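Putative lipoprotein (Bacteroides ovatus, PDB 3OQQ) is of unknown function but, as a putative calcium-binding lipoprotein, probably works at the outside of the bacterial cell. Local coordinates at residues P406-T409 against K410-D413; V412-K415 against G416-Q420. All blocks are in the same frame, centred on the assembly; numbering follows the deposited sequence.

Interaction 1 of 2, residues P406-T409 against K410-D413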
ATOM      1  N   PRO A 406     -19.762 -11.455  -4.316  1.00 20.59           N
ATOM      2  CA  PRO A 406     -20.591 -12.536  -3.724  1.00 21.11           C
ATOM      3  C   PRO A 406     -19.837 -13.616  -2.938  1.00 24.50           C
ATOM      4  O   PRO A 406     -20.476 -14.367  -2.210  1.00 24.46           O
ATOM      5  CB  PRO A 406     -21.296 -13.163  -4.942  1.00 23.23           C
ATOM      6  CG  PRO A 406     -21.239 -12.107  -6.008  1.00 26.98           C
ATOM      7  CD  PRO A 406     -19.935 -11.395  -5.785  1.00 21.72           C
ATOM      8  N   ASP A 407     -18.515 -13.742  -3.106  1.00 21.70           N
ATOM      9  CA  ASP A 407     -17.744 -14.734  -2.343  1.00 21.33           C
ATOM     10  C   ASP A 407     -17.060 -14.130  -1.098  1.00 24.73           C
ATOM     11  O   ASP A 407     -16.375 -14.859  -0.368  1.00 23.47           O
ATOM     12  CB  ASP A 407     -16.714 -15.391  -3.244  1.00 22.74           C
ATOM     13  CG  ASP A 407     -17.368 -16.248  -4.308  1.00 27.93           C
ATOM     14  OD1 ASP A 407     -18.492 -16.736  -4.066  1.00 25.93           O
ATOM     15  OD2 ASP A 407     -16.757 -16.433  -5.364  1.00 34.17           O
ATOM     16  N   PHE A 408     -17.237 -12.806  -0.859  1.00 22.40           N
ATOM     17  CA  PHE A 408     -16.619 -12.102   0.278  1.00 21.03           C
ATOM     18  C   PHE A 408     -16.996 -12.734   1.626  1.00 24.71           C
ATOM     19  O   PHE A 408     -16.088 -13.071   2.387  1.00 23.44           O
ATOM     20  CB  PHE A 408     -16.978 -10.601   0.290  1.00 21.59           C
ATOM     21  CG  PHE A 408     -16.332  -9.773   1.391  1.00 22.80           C
ATOM     22  CD1 PHE A 408     -14.955  -9.566   1.417  1.00 22.46           C
ATOM     23  CD2 PHE A 408     -17.103  -9.188   2.390  1.00 23.56           C
ATOM     24  CE1 PHE A 408     -14.365  -8.793   2.421  1.00 21.60           C
ATOM     25  CE2 PHE A 408     -16.512  -8.397   3.376  1.00 24.19           C
ATOM     26  CZ  PHE A 408     -15.150  -8.193   3.378  1.00 21.10           C
ATOM     27  N   THR A 409     -18.310 -12.883   1.930  1.00 22.29           N
ATOM     28  CA  THR A 409     -18.717 -13.414   3.256  1.00 24.43           C
ATOM     29  C   THR A 409     -18.235 -14.849   3.448  1.00 27.40           C
ATOM     30  O   THR A 409     -17.901 -15.214   4.577  1.00 28.38           O
ATOM     31  CB  THR A 409     -20.216 -13.281   3.539  1.00 32.41           C
ATOM     32  OG1 THR A 409     -20.913 -14.160   2.671  1.00 33.46           O
ATOM     33  CG2 THR A 409     -20.718 -11.839   3.366  1.00 34.86           C
ATOM     34  N   LYS A 410     -18.121 -15.623   2.352  1.00 22.33           N
ATOM     35  CA  LYS A 410     -17.598 -17.001   2.412  1.00 23.05           C
ATOM     36  C   LYS A 410     -16.161 -16.999   2.953  1.00 26.41           C
ATOM     37  O   LYS A 410     -15.826 -17.819   3.796  1.00 26.44           O
ATOM     38  CB  LYS A 410     -17.663 -17.695   1.043  1.00 22.87           C
ATOM     39  CG  LYS A 410     -19.045 -18.227   0.699  1.00 36.05           C
ATOM     40  CD  LYS A 410     -19.085 -18.746  -0.737  1.00 37.58           C
ATOM     41  CE  LYS A 410     -20.459 -19.226  -1.120  1.00 54.91           C
ATOM     42  NZ  LYS A 410     -20.559 -19.505  -2.580  1.00 67.80           N
ATOM     43  N   TRP A 411     -15.339 -16.067   2.477  1.00 23.43           N
ATOM     44  CA  TRP A 411     -13.967 -15.867   2.927  1.00 23.43           C
ATOM     45  C   TRP A 411     -13.956 -15.333   4.370  1.00 25.71           C
ATOM     46  O   TRP A 411     -13.215 -15.860   5.218  1.00 24.48           O
ATOM     47  CB  TRP A 411     -13.268 -14.898   1.989  1.00 21.33           C
ATOM     48  CG  TRP A 411     -11.871 -14.517   2.389  1.00 22.41           C
ATOM     49  CD1 TRP A 411     -10.742 -15.268   2.226  1.00 25.43           C
ATOM     50  CD2 TRP A 411     -11.436 -13.227   2.837  1.00 21.74           C
ATOM     51  NE1 TRP A 411      -9.639 -14.552   2.613  1.00 23.95           N
ATOM     52  CE2 TRP A 411     -10.031 -13.287   2.980  1.00 25.16           C
ATOM     53  CE3 TRP A 411     -12.094 -12.006   3.088  1.00 22.43           C
ATOM     54  CZ2 TRP A 411      -9.272 -12.179   3.382  1.00 23.44           C
ATOM     55  CZ3 TRP A 411     -11.339 -10.906   3.463  1.00 23.92           C
ATOM     56  CH2 TRP A 411      -9.944 -11.000   3.615  1.00 24.30           C
ATOM     57  N   VAL A 412     -14.774 -14.291   4.647  1.00 21.95           N
ATOM     58  CA  VAL A 412     -14.856 -13.702   5.992  1.00 21.89           C
ATOM     59  C   VAL A 412     -15.229 -14.789   7.006  1.00 27.23           C
ATOM     60  O   VAL A 412     -14.471 -15.029   7.949  1.00 27.97           O
ATOM     61  CB  VAL A 412     -15.826 -12.485   6.093  1.00 23.92           C
ATOM     62  CG1 VAL A 412     -16.010 -12.048   7.562  1.00 23.85           C
ATOM     63  CG2 VAL A 412     -15.315 -11.300   5.257  1.00 21.41           C
ATOM     64  N   ASP A 413     -16.377 -15.448   6.798  1.00 23.14           N
ATOM     65  CA  ASP A 413     -16.953 -16.398   7.750  1.00 24.03           C
ATOM     66  C   ASP A 413     -16.154 -17.684   7.887  1.00 27.65           C
ATOM     67  O   ASP A 413     -16.232 -18.309   8.937  1.00 27.98           O
ATOM     68  CB  ASP A 413     -18.432 -16.644   7.428  1.00 26.31           C
ATOM     69  CG  ASP A 413     -19.233 -15.370   7.711  1.00 34.01           C
ATOM     70  OD1 ASP A 413     -19.128 -14.840   8.841  1.00 34.62           O
ATOM     71  OD2 ASP A 413     -19.945 -14.899   6.805  1.00 36.85           O
TER
HETATM   72  O   HOH W   1     -20.906 -16.339   4.792  1.00 42.56           O

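Interaction 2 of 2, residues V412-K415 against G416-Q420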
ATOM      1  N   VAL A 412     -14.774 -14.291   4.647  1.00 21.95           N
ATOM      2  CA  VAL A 412     -14.856 -13.702   5.992  1.00 21.89           C
ATOM      3  C   VAL A 412     -15.229 -14.789   7.006  1.00 27.23           C
ATOM      4  O   VAL A 412     -14.471 -15.029   7.949  1.00 27.97           O
ATOM      5  CB  VAL A 412     -15.826 -12.485   6.093  1.00 23.92           C
ATOM      6  CG1 VAL A 412     -16.010 -12.048   7.562  1.00 23.85           C
ATOM      7  CG2 VAL A 412     -15.315 -11.300   5.257  1.00 21.41           C
ATOM      8  N   ASP A 413     -16.377 -15.448   6.798  1.00 23.14           N
ATOM      9  CA  ASP A 413     -16.953 -16.398   7.750  1.00 24.03           C
ATOM     10  C   ASP A 413     -16.154 -17.684   7.887  1.00 27.65           C
ATOM     11  O   ASP A 413     -16.232 -18.309   8.937  1.00 27.98           O
ATOM     12  CB  ASP A 413     -18.432 -16.644   7.428  1.00 26.31           C
ATOM     13  CG  ASP A 413     -19.233 -15.370   7.711  1.00 34.01           C
ATOM     14  OD1 ASP A 413     -19.128 -14.840   8.841  1.00 34.62           O
ATOM     15  OD2 ASP A 413     -19.945 -14.899   6.805  1.00 36.85           O
ATOM     16  N   SER A 414     -15.340 -18.051   6.875  1.00 24.86           N
ATOM     17  CA  SER A 414     -14.438 -19.197   6.997  1.00 25.12           C
ATOM     18  C   SER A 414     -13.090 -18.734   7.579  1.00 27.06           C
ATOM     19  O   SER A 414     -12.167 -19.532   7.722  1.00 27.10           O
ATOM     20  CB  SER A 414     -14.226 -19.877   5.652  1.00 25.20           C
ATOM     21  OG  SER A 414     -13.446 -19.008   4.853  1.00 26.36           O
ATOM     22  N   LYS A 415     -12.976 -17.436   7.889  1.00 24.08           N
ATOM     23  CA  LYS A 415     -11.771 -16.801   8.412  1.00 23.35           C
ATOM     24  C   LYS A 415     -10.580 -17.033   7.478  1.00 26.97           C
ATOM     25  O   LYS A 415      -9.495 -17.419   7.917  1.00 27.52           O
ATOM     26  CB  LYS A 415     -11.471 -17.258   9.851  1.00 26.18           C
ATOM     27  CG  LYS A 415     -12.465 -16.676  10.840  1.00 30.10           C
ATOM     28  CD  LYS A 415     -12.037 -16.917  12.277  1.00 26.69           C
ATOM     29  CE  LYS A 415     -13.230 -16.829  13.186  1.00 39.69           C
ATOM     30  NZ  LYS A 415     -13.604 -15.410  13.416  1.00 40.91           N
ATOM     31  N   GLY A 416     -10.812 -16.777   6.192  1.00 24.25           N
ATOM     32  CA  GLY A 416      -9.799 -16.846   5.146  1.00 23.36           C
ATOM     33  C   GLY A 416      -9.414 -18.226   4.673  1.00 25.25           C
ATOM     34  O   GLY A 416      -8.424 -18.381   3.955  1.00 22.71           O
ATOM     35  N   VAL A 417     -10.185 -19.237   5.048  1.00 23.01           N
ATOM     36  CA  VAL A 417      -9.871 -20.619   4.686  1.00 22.17           C
ATOM     37  C   VAL A 417     -10.412 -20.911   3.274  1.00 29.56           C
ATOM     38  O   VAL A 417      -9.770 -21.634   2.506  1.00 28.40           O
ATOM     39  CB  VAL A 417     -10.397 -21.595   5.774  1.00 25.83           C
ATOM     40  CG1 VAL A 417     -10.333 -23.054   5.318  1.00 26.76           C
ATOM     41  CG2 VAL A 417      -9.608 -21.413   7.078  1.00 25.63           C
ATOM     42  N   SER A 418     -11.567 -20.325   2.930  1.00 26.54           N
ATOM     43  CA  SER A 418     -12.194 -20.557   1.632  1.00 26.36           C
ATOM     44  C   SER A 418     -12.263 -19.299   0.827  1.00 28.58           C
ATOM     45  O   SER A 418     -12.176 -18.202   1.392  1.00 26.64           O
ATOM     46  CB  SER A 418     -13.606 -21.099   1.822  1.00 29.72           C
ATOM     47  OG  SER A 418     -13.512 -22.397   2.368  1.00 38.33           O
ATOM     48  N   ASN A 419     -12.410 -19.455  -0.499  1.00 25.45           N
ATOM     49  CA  ASN A 419     -12.582 -18.346  -1.440  1.00 25.21           C
ATOM     50  C   ASN A 419     -11.530 -17.271  -1.229  1.00 28.78           C
ATOM     51  O   ASN A 419     -11.871 -16.095  -1.070  1.00 26.71           O
ATOM     52  CB  ASN A 419     -13.992 -17.758  -1.278  1.00 26.43           C
ATOM     53  CG  ASN A 419     -15.058 -18.779  -1.534  1.00 33.82           C
ATOM     54  OD1 ASN A 419     -15.487 -19.520  -0.643  1.00 32.32           O
ATOM     55  ND2 ASN A 419     -15.457 -18.874  -2.774  1.00 20.70           N
ATOM     56  N   GLN A 420     -10.248 -17.685  -1.188  1.00 25.58           N
ATOM     57  CA  GLN A 420      -9.117 -16.782  -0.970  1.00 24.72           C
ATOM     58  C   GLN A 420      -8.975 -15.809  -2.113  1.00 27.02           C
ATOM     59  O   GLN A 420      -8.460 -14.722  -1.915  1.00 27.16           O
ATOM     60  CB  GLN A 420      -7.836 -17.577  -0.743  1.00 27.18           C
ATOM     61  CG  GLN A 420      -7.774 -18.089   0.701  1.00 35.85           C
ATOM     62  CD  GLN A 420      -6.765 -19.164   0.965  1.00 52.25           C
ATOM     63  OE1 GLN A 420      -5.744 -19.289   0.294  1.00 48.99           O
ATOM     64  NE2 GLN A 420      -7.022 -19.951   1.991  1.00 49.04           N
TER

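Interaction 1 of 2, residues P406-T409 against K410-D413
Lys-410, in the first turn of the short alpha-helix 408-413, meets Asp-407, the residue just ahead of that helix, and three successive i to i+4 backbone bonds are made here. The lysine chain runs extended beyond CG back along the turn, leaving its NZ 3.8 Å from Asp-407 OD1, a long salt bridge; the other carboxylate oxygen, OD2, is held by the side-chain amide of Asn-425. Asp-407 O accepts the amide of Trp-411. The Trp-411 indole is sent off the helix by a CG anti to the backbone N (chi1 176°), as the Phe-408 ring is, and the two rings meet obliquely: Phe-408 CE1 comes to the indole edge, 3.8 Å from Trp-411 CZ3, with the planes turned 42° apart. Trp-422 touches both rings, while Phe-401 and Phe-91 pack edge-to-face on Phe-408 and Trp-411 respectively, which buries this side of the helix. One residue on, Val-412 lays its CG2 branch over a face of the Phe-408 ring in a CH-pi contact, 3.7 Å from the ring centroid. The Val-412 amide bonds to Phe-408 O at 2.9 Å. At the more open side Asp-413 N binds Thr-409 O at 2.7 Å, and the two side chains are joined through a water. That water donates to Asp-413 OD2 at 2.7 Å and lies 3.0 Å from Thr-409 OG1.

Interaction 2 of 2, residues V412-K415 against G416-Q420
Ser-414 turns its hydroxyl toward the backbone of Val-417 and Ser-418, just where helix 408-413 ends in a Schellman motif. Lys-415, the first residue to leave helical phi/psi, makes that motif with its positive phi, and its N bonds back to Val-412 O at 2.8 Å. Ser-414 OG sits between its own backbone N and carbonyl carbon (chi1 70°), a rotamer that brings the oxygen to 3.0 Å from Ser-418 N, whose N-H points at it with an angle of 158°. The amide of Val-417 is shared less favourably, with weak bonds to both Ser-414 OG and Ser-414 O. The same hydroxyl bonds back to the carbonyl of Lys-410, its strongest partner, and also to that of Trp-411, so it ties the last helical turn to the chain that leaves it. An alanine here would remove that oxygen and is likely to leave the Ser-418 amide without its mate and the turn freer to shift. Val-417 places CG2 beside its own backbone N (CG1 anti to N, chi1 169°), which brings that branch to 3.2 Å from Ser-414 O. Gly-416 also has positive phi. Farther on, Gln-420 folds back so that its NE2 donates to Gly-416 O at 2.9 Å. The whole turn lies at the surface, carrying the chain from helix 408-413 into the loop that leads to strand 431-432, with Val-412 packed on Phe-93 and Trp-142.

Overall arrangement
Interactions 1 and 2 are consecutive pieces of one chain, their centres about 6 Å apart, and they share Val-412 and Asp-413 of helix 408-413. Interaction 1 is the partly buried body of the helix, with an aromatic and aliphatic side turned into the protein and charged residues on the other; interaction 2 is its surface exit, where a hydroxyl and main-chain groups do the work and its own segments contribute no aromatic ring. The two are stitched together by a probable hydrogen bond from Gly-416 N to Trp-411 O, at 2.8 Å, and by Asn-419, which packs against Lys-410 and Trp-411. Phe-91 touches both, through Trp-411 and Lys-415.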